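Local coordinates for protein D-glycerate 3-kinase (Cryptococcus neoformans var. grubii serotype A, PDB 6CKG) that probably transfers a phosphate group from ATP to D-glycerate, as a glycerate kinase of the P-loop family, at residues M82-D86 with F179-N184; F248-L254 with K312-V318; V52-Q56 with Y291-Y295. All coordinates share one frame; numbering follows the deposited sequence.

Contact 1. Residues M82-D86 with F179-N184; sequences MSLDD and FEGWMN. With EDO (1,2-ethanediol), chain C; EDO (1,2-ethanediol), chain D.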
loop_
_atom_site.group_PDB
_atom_site.type_symbol
_atom_site.label_atom_id
_atom_site.label_comp_id
_atom_site.label_asym_id
_atom_site.label_seq_id
_atom_site.Cartn_x
_atom_site.Cartn_y
_atom_site.Cartn_z
ATOM N N MET A 82 6.985 7.044 -1.963
ATOM C CA MET A 82 5.563 7.317 -2.153
ATOM C C MET A 82 4.763 6.404 -1.233
ATOM O O MET A 82 4.901 5.174 -1.298
ATOM C CB MET A 82 5.134 7.087 -3.606
ATOM C CG MET A 82 5.446 8.236 -4.524
ATOM S SD MET A 82 5.117 7.877 -6.255
ATOM C CE MET A 82 3.367 7.429 -6.202
ATOM N N SER A 83 3.931 6.996 -0.382
ATOM C CA SER A 83 3.016 6.253 0.472
ATOM C C SER A 83 1.598 6.418 -0.063
ATOM O O SER A 83 1.153 7.542 -0.300
ATOM C CB SER A 83 3.098 6.746 1.915
ATOM O OG SER A 83 4.425 6.689 2.371
ATOM N N LEU A 84 0.895 5.301 -0.243
ATOM C CA LEU A 84 -0.435 5.342 -0.854
ATOM C C LEU A 84 -1.380 6.313 -0.140
ATOM O O LEU A 84 -2.153 7.028 -0.789
ATOM C CB LEU A 84 -1.033 3.939 -0.872
ATOM C CG LEU A 84 -2.402 3.804 -1.537
ATOM C CD1 LEU A 84 -2.254 4.112 -3.014
ATOM C CD2 LEU A 84 -2.917 2.375 -1.327
ATOM N N ASP A 85 -1.330 6.360 1.193
ATOM C CA ASP A 85 -2.258 7.209 1.939
ATOM C C ASP A 85 -2.047 8.692 1.653
ATOM O O ASP A 85 -2.970 9.488 1.832
ATOM C CB ASP A 85 -2.110 6.979 3.437
ATOM C CG ASP A 85 -2.518 5.594 3.865
ATOM O OD1 ASP A 85 -2.719 4.706 2.998
ATOM O OD2 ASP A 85 -2.626 5.404 5.092
ATOM N N ASP A 86 -0.843 9.097 1.243
ATOM C CA ASP A 86 -0.638 10.504 0.914
ATOM C C ASP A 86 -1.323 10.893 -0.385
ATOM O O ASP A 86 -1.362 12.084 -0.716
ATOM C CB ASP A 86 0.855 10.824 0.824
ATOM C CG ASP A 86 1.503 10.896 2.175
ATOM O OD1 ASP A 86 0.966 11.620 3.039
ATOM O OD2 ASP A 86 2.527 10.199 2.383
ATOM N N PHE A 179 7.466 2.540 -3.075
ATOM C CA PHE A 179 6.043 2.867 -3.249
ATOM C C PHE A 179 5.235 1.878 -2.414
ATOM O O PHE A 179 5.055 0.721 -2.810
ATOM C CB PHE A 179 5.648 2.825 -4.725
ATOM C CG PHE A 179 4.146 3.045 -4.981
ATOM C CD1 PHE A 179 3.369 3.794 -4.108
ATOM C CD2 PHE A 179 3.534 2.481 -6.096
ATOM C CE1 PHE A 179 1.990 3.982 -4.342
ATOM C CE2 PHE A 179 2.170 2.669 -6.343
ATOM C CZ PHE A 179 1.404 3.435 -5.459
ATOM N N GLU A 180 4.771 2.318 -1.246
ATOM C CA GLU A 180 4.207 1.425 -0.247
ATOM C C GLU A 180 2.735 1.728 0.003
ATOM O O GLU A 180 2.252 2.839 -0.233
ATOM C CB GLU A 180 4.967 1.530 1.070
ATOM C CG GLU A 180 5.026 2.927 1.614
ATOM C CD GLU A 180 4.474 3.010 3.012
ATOM O OE1 GLU A 180 3.655 2.136 3.376
ATOM O OE2 GLU A 180 4.859 3.948 3.743
ATOM N N GLY A 181 2.025 0.726 0.511
ATOM C CA GLY A 181 0.608 0.897 0.765
ATOM C C GLY A 181 -0.060 -0.361 1.259
ATOM O O GLY A 181 0.348 -1.463 0.889
ATOM N N TRP A 182 -1.100 -0.207 2.091
ATOM C CA TRP A 182 -1.761 -1.371 2.676
ATOM C C TRP A 182 -2.367 -2.280 1.606
ATOM O O TRP A 182 -2.522 -3.479 1.828
ATOM C CB TRP A 182 -2.835 -0.910 3.669
ATOM C CG TRP A 182 -4.065 -0.349 3.003
ATOM C CD1 TRP A 182 -4.265 0.943 2.609
ATOM C CD2 TRP A 182 -5.261 -1.068 2.646
ATOM N NE1 TRP A 182 -5.513 1.080 2.038
ATOM C CE2 TRP A 182 -6.139 -0.142 2.044
ATOM C CE3 TRP A 182 -5.669 -2.401 2.785
ATOM C CZ2 TRP A 182 -7.409 -0.501 1.582
ATOM C CZ3 TRP A 182 -6.931 -2.765 2.324
ATOM C CH2 TRP A 182 -7.786 -1.817 1.723
ATOM N N MET A 183 -2.716 -1.730 0.446
ATOM C CA MET A 183 -3.310 -2.506 -0.631
ATOM C C MET A 183 -2.475 -2.457 -1.904
ATOM O O MET A 183 -2.995 -2.751 -2.986
ATOM C CB MET A 183 -4.745 -2.023 -0.918
ATOM C CG MET A 183 -4.860 -0.510 -1.194
ATOM S SD MET A 183 -6.440 0.079 -1.908
ATOM C CE MET A 183 -6.146 -0.243 -3.647
ATOM N N ASN A 184 -1.200 -2.069 -1.820
ATOM C CA ASN A 184 -0.408 -1.969 -3.036
ATOM C C ASN A 184 -0.304 -3.341 -3.695
ATOM O O ASN A 184 -0.049 -4.349 -3.030
ATOM C CB ASN A 184 0.988 -1.386 -2.734
ATOM C CG ASN A 184 0.997 0.129 -2.784
ATOM O OD1 ASN A 184 -0.047 0.767 -2.604
ATOM N ND2 ASN A 184 2.168 0.721 -3.036
HETATM C C1 EDO C . 5.181 12.080 0.364
HETATM O O1 EDO C . 4.242 12.496 1.377
HETATM C C2 EDO C . 4.526 11.026 -0.523
HETATM O O2 EDO C . 4.193 9.886 0.282
HETATM C C1 EDO D . 4.328 -2.262 6.032
HETATM O O1 EDO D . 3.238 -2.777 6.803
HETATM C C2 EDO D . 3.981 -0.889 5.465
HETATM O O2 EDO D . 3.434 -1.017 4.146
HETATM O O HOH W 1 -1.209 2.469 3.211
HETATM O O HOH W 2 -5.028 4.079 1.637
#

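Contact 2. Residues F248-L254 with K312-V318; sequences FVQIQPL and KGLRFIV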
loop_
_atom_site.group_PDB
_atom_site.type_symbol
_atom_site.label_atom_id
_atom_site.label_comp_id
_atom_site.label_asym_id
_atom_site.label_seq_id
_atom_site.Cartn_x
_atom_site.Cartn_y
_atom_site.Cartn_z
ATOM N N PHE A 248 9.082 -6.241 -5.663
ATOM C CA PHE A 248 8.042 -6.171 -4.642
ATOM C C PHE A 248 8.513 -6.807 -3.345
ATOM O O PHE A 248 9.146 -7.871 -3.351
ATOM C CB PHE A 248 6.761 -6.885 -5.126
ATOM C CG PHE A 248 5.470 -6.314 -4.559
ATOM C CD1 PHE A 248 5.068 -6.620 -3.270
ATOM C CD2 PHE A 248 4.660 -5.485 -5.328
ATOM C CE1 PHE A 248 3.862 -6.123 -2.746
ATOM C CE2 PHE A 248 3.448 -4.973 -4.812
ATOM C CZ PHE A 248 3.054 -5.305 -3.519
ATOM N N VAL A 249 8.156 -6.168 -2.235
ATOM C CA VAL A 249 8.401 -6.684 -0.890
ATOM C C VAL A 249 7.060 -6.752 -0.176
ATOM O O VAL A 249 6.338 -5.749 -0.125
ATOM C CB VAL A 249 9.382 -5.792 -0.103
ATOM C CG1 VAL A 249 9.598 -6.344 1.315
ATOM C CG2 VAL A 249 10.728 -5.668 -0.850
ATOM N N GLN A 250 6.731 -7.915 0.385
ATOM C CA GLN A 250 5.459 -8.085 1.078
ATOM C C GLN A 250 5.680 -8.604 2.495
ATOM O O GLN A 250 6.460 -9.532 2.709
ATOM C CB GLN A 250 4.529 -9.037 0.305
ATOM C CG GLN A 250 3.276 -9.407 1.087
ATOM C CD GLN A 250 2.385 -10.399 0.350
ATOM O OE1 GLN A 250 2.831 -11.470 -0.053
ATOM N NE2 GLN A 250 1.124 -10.033 0.159
ATOM N N ILE A 251 5.002 -7.997 3.464
ATOM C CA ILE A 251 4.971 -8.502 4.830
ATOM C C ILE A 251 3.624 -9.196 5.012
ATOM O O ILE A 251 2.573 -8.549 4.959
ATOM C CB ILE A 251 5.160 -7.381 5.859
ATOM C CG1 ILE A 251 6.470 -6.631 5.590
ATOM C CG2 ILE A 251 5.172 -7.969 7.256
ATOM C CD1 ILE A 251 6.630 -5.352 6.397
ATOM N N GLN A 252 3.647 -10.514 5.203
ATOM C CA GLN A 252 2.424 -11.304 5.273
ATOM C C GLN A 252 2.292 -11.895 6.669
ATOM O O GLN A 252 3.160 -12.684 7.081
ATOM C CB GLN A 252 2.450 -12.420 4.228
ATOM C CG GLN A 252 1.216 -13.294 4.225
ATOM C CD GLN A 252 1.333 -14.408 3.212
ATOM O OE1 GLN A 252 0.975 -14.246 2.041
ATOM N NE2 GLN A 252 1.857 -15.538 3.649
ATOM N N PRO A 253 1.256 -11.559 7.439
ATOM C CA PRO A 253 1.060 -12.244 8.719
ATOM C C PRO A 253 0.750 -13.713 8.483
ATOM O O PRO A 253 0.206 -14.093 7.443
ATOM C CB PRO A 253 -0.139 -11.516 9.333
ATOM C CG PRO A 253 -0.908 -11.030 8.153
ATOM C CD PRO A 253 0.120 -10.681 7.103
ATOM N N LEU A 254 1.133 -14.542 9.460
ATOM C CA LEU A 254 0.725 -15.943 9.455
ATOM C C LEU A 254 -0.781 -16.069 9.334
ATOM O O LEU A 254 -1.290 -16.951 8.630
ATOM C CB LEU A 254 1.195 -16.636 10.737
ATOM C CG LEU A 254 2.551 -17.320 10.693
ATOM C CD1 LEU A 254 2.935 -17.826 12.073
ATOM C CD2 LEU A 254 2.506 -18.453 9.690
ATOM N N LYS A 312 10.278 -11.326 -9.104
ATOM C CA LYS A 312 11.109 -10.324 -8.451
ATOM C C LYS A 312 10.463 -9.873 -7.147
ATOM O O LYS A 312 10.430 -8.682 -6.837
ATOM C CB LYS A 312 11.345 -9.127 -9.370
ATOM C CG LYS A 312 12.061 -9.447 -10.681
ATOM C CD LYS A 312 12.134 -8.211 -11.588
ATOM C CE LYS A 312 10.810 -7.968 -12.305
ATOM N NZ LYS A 312 10.597 -6.554 -12.826
ATOM N N GLY A 313 9.937 -10.818 -6.375
ATOM C CA GLY A 313 9.256 -10.505 -5.132
ATOM C C GLY A 313 9.901 -11.212 -3.958
ATOM O O GLY A 313 10.443 -12.311 -4.092
ATOM N N LEU A 314 9.857 -10.560 -2.801
ATOM C CA LEU A 314 10.342 -11.110 -1.546
ATOM C C LEU A 314 9.232 -10.983 -0.518
ATOM O O LEU A 314 8.700 -9.885 -0.304
ATOM C CB LEU A 314 11.593 -10.382 -1.052
ATOM C CG LEU A 314 12.096 -10.716 0.353
ATOM C CD1 LEU A 314 12.573 -12.190 0.446
ATOM C CD2 LEU A 314 13.214 -9.741 0.741
ATOM N N ARG A 315 8.885 -12.096 0.115
ATOM C CA ARG A 315 7.834 -12.127 1.123
ATOM C C ARG A 315 8.433 -12.483 2.472
ATOM O O ARG A 315 9.174 -13.465 2.583
ATOM C CB ARG A 315 6.747 -13.148 0.770
ATOM C CG ARG A 315 5.773 -13.427 1.928
ATOM C CD ARG A 315 4.665 -14.432 1.512
ATOM N NE ARG A 315 3.993 -13.974 0.297
ATOM C CZ ARG A 315 4.067 -14.598 -0.871
ATOM N NH1 ARG A 315 4.760 -15.724 -0.980
ATOM N NH2 ARG A 315 3.449 -14.103 -1.928
ATOM N N PHE A 316 8.109 -11.697 3.489
ATOM C CA PHE A 316 8.410 -12.040 4.871
ATOM C C PHE A 316 7.136 -12.549 5.517
ATOM O O PHE A 316 6.109 -11.873 5.469
ATOM C CB PHE A 316 8.921 -10.836 5.664
ATOM C CG PHE A 316 10.221 -10.268 5.156
ATOM C CD1 PHE A 316 11.431 -10.849 5.506
ATOM C CD2 PHE A 316 10.229 -9.139 4.358
ATOM C CE1 PHE A 316 12.631 -10.317 5.048
ATOM C CE2 PHE A 316 11.420 -8.601 3.893
ATOM C CZ PHE A 316 12.622 -9.185 4.241
ATOM N N ILE A 317 7.203 -13.729 6.115
ATOM C CA ILE A 317 6.085 -14.290 6.861
ATOM C C ILE A 317 6.377 -14.062 8.335
ATOM O O ILE A 317 7.429 -14.474 8.831
ATOM C CB ILE A 317 5.899 -15.781 6.541
ATOM C CG1 ILE A 317 5.633 -15.943 5.040
ATOM C CG2 ILE A 317 4.790 -16.384 7.392
ATOM C CD1 ILE A 317 5.500 -17.362 4.569
ATOM N N VAL A 318 5.468 -13.384 9.033
ATOM C CA VAL A 318 5.746 -12.943 10.396
ATOM C C VAL A 318 4.709 -13.513 11.361
ATOM O O VAL A 318 3.560 -13.787 10.990
ATOM C CB VAL A 318 5.790 -11.400 10.480
ATOM C CG1 VAL A 318 6.911 -10.849 9.603
ATOM C CG2 VAL A 318 4.460 -10.808 10.065
#

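Contact 3. Residues V52-Q56 with Y291-Y295; sequences VQGPQ and YMPSY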
loop_
_atom_site.group_PDB
_atom_site.type_symbol
_atom_site.label_atom_id
_atom_site.label_comp_id
_atom_site.label_asym_id
_atom_site.label_seq_id
_atom_site.Cartn_x
_atom_site.Cartn_y
_atom_site.Cartn_z
ATOM N N VAL A 52 5.803 -2.054 -1.997
ATOM C CA VAL A 52 5.808 -2.610 -0.645
ATOM C C VAL A 52 4.369 -2.717 -0.167
ATOM O O VAL A 52 3.608 -1.745 -0.253
ATOM C CB VAL A 52 6.634 -1.752 0.339
ATOM C CG1 VAL A 52 6.534 -2.328 1.759
ATOM C CG2 VAL A 52 8.094 -1.663 -0.112
ATOM N N GLN A 53 3.976 -3.897 0.313
ATOM C CA GLN A 53 2.639 -4.058 0.877
ATOM C C GLN A 53 2.738 -4.832 2.182
ATOM O O GLN A 53 3.547 -5.756 2.320
ATOM C CB GLN A 53 1.673 -4.746 -0.105
ATOM C CG GLN A 53 0.182 -4.855 0.392
ATOM C CD GLN A 53 -0.065 -6.036 1.327
ATOM O OE1 GLN A 53 0.638 -7.042 1.274
ATOM N NE2 GLN A 53 -1.063 -5.910 2.193
ATOM N N GLY A 54 1.933 -4.420 3.149
ATOM C CA GLY A 54 1.889 -5.048 4.444
ATOM C C GLY A 54 0.702 -4.515 5.219
ATOM O O GLY A 54 0.161 -3.445 4.916
ATOM N N PRO A 55 0.271 -5.250 6.234
ATOM C CA PRO A 55 -0.986 -4.922 6.902
ATOM C C PRO A 55 -0.850 -3.750 7.858
ATOM O O PRO A 55 0.246 -3.332 8.241
ATOM C CB PRO A 55 -1.315 -6.206 7.664
ATOM C CG PRO A 55 0.008 -6.778 7.971
ATOM C CD PRO A 55 0.870 -6.480 6.776
ATOM N N GLN A 56 -2.018 -3.219 8.225
ATOM C CA GLN A 56 -2.160 -2.259 9.310
ATOM C C GLN A 56 -1.614 -2.834 10.607
ATOM O O GLN A 56 -2.216 -3.741 11.193
ATOM C CB GLN A 56 -3.627 -1.875 9.490
ATOM C CG GLN A 56 -4.052 -0.689 8.671
ATOM C CD GLN A 56 -5.075 -1.039 7.628
ATOM O OE1 GLN A 56 -5.095 -2.154 7.099
ATOM N NE2 GLN A 56 -5.946 -0.089 7.327
ATOM N N TYR A 291 -11.408 -2.444 6.026
ATOM C CA TYR A 291 -10.261 -2.864 5.225
ATOM C C TYR A 291 -10.212 -4.366 4.980
ATOM O O TYR A 291 -9.761 -4.792 3.911
ATOM C CB TYR A 291 -8.951 -2.437 5.898
ATOM C CG TYR A 291 -8.743 -0.944 5.904
ATOM C CD1 TYR A 291 -9.364 -0.133 6.860
ATOM C CD2 TYR A 291 -7.940 -0.336 4.942
ATOM C CE1 TYR A 291 -9.181 1.240 6.857
ATOM C CE2 TYR A 291 -7.755 1.032 4.934
ATOM C CZ TYR A 291 -8.371 1.811 5.893
ATOM O OH TYR A 291 -8.181 3.168 5.875
ATOM N N MET A 292 -10.635 -5.170 5.954
ATOM C CA MET A 292 -10.516 -6.624 5.849
ATOM C C MET A 292 -11.140 -7.239 4.594
ATOM O O MET A 292 -10.564 -8.209 4.076
ATOM C CB MET A 292 -11.116 -7.279 7.102
ATOM C CG MET A 292 -10.103 -7.644 8.162
ATOM S SD MET A 292 -8.843 -8.806 7.586
ATOM C CE MET A 292 -7.397 -7.820 7.913
ATOM N N PRO A 293 -12.286 -6.775 4.073
ATOM C CA PRO A 293 -12.787 -7.382 2.826
ATOM C C PRO A 293 -11.806 -7.255 1.677
ATOM O O PRO A 293 -11.743 -8.150 0.824
ATOM C CB PRO A 293 -14.085 -6.613 2.537
ATOM C CG PRO A 293 -14.423 -5.902 3.778
ATOM C CD PRO A 293 -13.180 -5.708 4.561
ATOM N N SER A 294 -11.013 -6.178 1.648
ATOM C CA SER A 294 -10.034 -6.028 0.582
ATOM C C SER A 294 -8.903 -7.038 0.719
ATOM O O SER A 294 -8.428 -7.568 -0.289
ATOM C CB SER A 294 -9.475 -4.599 0.565
ATOM O OG SER A 294 -10.408 -3.703 -0.027
ATOM N N TYR A 295 -8.426 -7.271 1.950
ATOM C CA TYR A 295 -7.455 -8.338 2.184
ATOM C C TYR A 295 -8.013 -9.686 1.752
ATOM O O TYR A 295 -7.329 -10.466 1.080
ATOM C CB TYR A 295 -7.058 -8.392 3.664
ATOM C CG TYR A 295 -6.200 -7.240 4.161
ATOM C CD1 TYR A 295 -4.822 -7.237 3.975
ATOM C CD2 TYR A 295 -6.764 -6.185 4.861
ATOM C CE1 TYR A 295 -4.029 -6.189 4.449
ATOM C CE2 TYR A 295 -5.980 -5.133 5.335
ATOM C CZ TYR A 295 -4.623 -5.140 5.125
ATOM O OH TYR A 295 -3.859 -4.099 5.609
#

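Contact 1. Residues M82-D86 with F179-N184
M82 beside F179 and S83 beside E180 form the parallel pairing of strands 79-83 and 176-180, within the central sheet of a P-loop kinase fold. E180 N donates to M82 O (2.9 Å), and L84 N to E180 O (2.8 Å) just as the first chain turns out of the sheet into a 3-10 segment. L84, with CG trans to its own N (chi1 -177°), reaches across the turn G181-N184. Its CB lies 3.8 Å from G181 CA, CG passes N184 OD1 at van der Waals distance, CD1 looks loosely toward F179 CE1, and CD2 is pressed tightly against M183 CG (3.5 Å). N184 OD1, buried alongside this leucine, has no polar partner in the model; its amide partner ND2 bonds weakly to F179 O and sits over the centre of the F179 ring. The opposite face of that ring receives M82: a bend at chi3 (57°) folds CE over the rim, while SD stays 5.3 Å from the F179 centroid, a distant Met-aromatic contact. On the other side of the sheet S83 OG lies 3.1 Å from E180 OE2, which also takes a weak bond from T64. E180 lies near the C-terminal end of a hydrophobic strand, a position consistent with a Walker B acid. One 1,2-ethanediol joins S83 N to D86 OD2, and another donates to E180 OE1. D85 OD2 is salt-bridged to K154, whereas D85 OD1 accepts from two waters: one, 2.7 Å from D85 OD1, accepts from W182 N; the other is held weakly by W182 NE1.

Contact 2. Residues F248-L254 with K312-V318
Q250 and R315 stand side by side on one face of a parallel strand pair whose axes diverge by 14°. Both leave the backbone with CG trans to N; Q250 stays extended, but R315 bends at chi3 (-53°), which brings its guanidinium edge round to the glutamine. R315 NE donates to Q250 OE1 at 2.8 Å, with the oxygen close to the guanidinium plane and the amide turned 51° from it; R315 NH2 adds a weak second bond. Q252, equally extended, lays its amide almost parallel to the same guanidinium and touches R315 CD with OE1 and NE2 without bonding to NE. Beyond it L254 CD2 meets I317 CG2 at 3.8 Å. The opposite face is apolar: V249 CG1 abuts the edge of the F316 ring at CE2 (3.9 Å), and I251 CG2 packs on both methyls of V318. Backbone bonds run from F248 N to K312 O (3.0 Å) through to L254 N and V318 O. F316 and I251 rest on helix 19-38, and P253 and V318 on W262 of helix 258-273. R315 is salt-bridged to D303 and to E328 of the antiparallel strand 324-329; K312 and G313 both face F330, just beyond that strand, as a classic beta bulge.

Contact 3. Residues V52-Q56 with Y291-Y295
P55 and Q56 face Y295 and Y291 at long range, with P55 CA 8.7 Å from Y295 CA, so the gap between loop and helix is bridged by side chains. Segment 52-56 leaves strand 48-53 and, as G54-P55-Q56, opens the P-loop (Walker A) of the kinase; segment 291-295 belongs to helix 281-298, kinked where P293 and S294 lack the usual bond to the preceding turn. On the loop side Q56 carries most of the contact, although it is poorly ordered. Its chain bends at chi2 (115°) and presents both amide atoms to the helix: Y295 OH donates to Q56 OE1 at 2.7 Å, tilted 26° from the amide carbonyl plane. Nearer the loop backbone, P55 CA lies 3.3 Å from Y295 OH. Q53 NE2 approaches Y295 CE1 obliquely at 3.7 Å, while its strongest bond goes to W182 O; Q53 OE1 accepts from Q250, tying this strand end to the next. W182 also meets both tyrosines, Y291 edge-to-face, and P55 rests on V259 and W262 of helix 258-273. The Q56 amide stands nearly perpendicular to the Y291 ring, with Q56 NE2 over the ring centre, 3.1 Å from Y291 CD2.

In the fold
The three contacts share one mixed sheet of order 2-3-1-4-5-6. Contact 1, near the centre of the chain, is the most buried; contact 2, about 13 Å from that centre, is partly buried, as is contact 3, which leaves the strand end for a helix. Strand 48-53 links them: it bonds to 176-180 on one side (F179 O with V52 N) and to 247-253 on the other (I251 N with Q53 O). Contacts 1 and 2 rest on parallel backbone bonding; contact 1 adds carboxylates, waters and diols at the strand ends, contact 2 a guanidinium held by a glutamine. Contact 3 has no backbone-to-backbone bonds and depends mainly on side chains, an amide between two tyrosines. W182 and Q53 join contacts 1 and 3 directly.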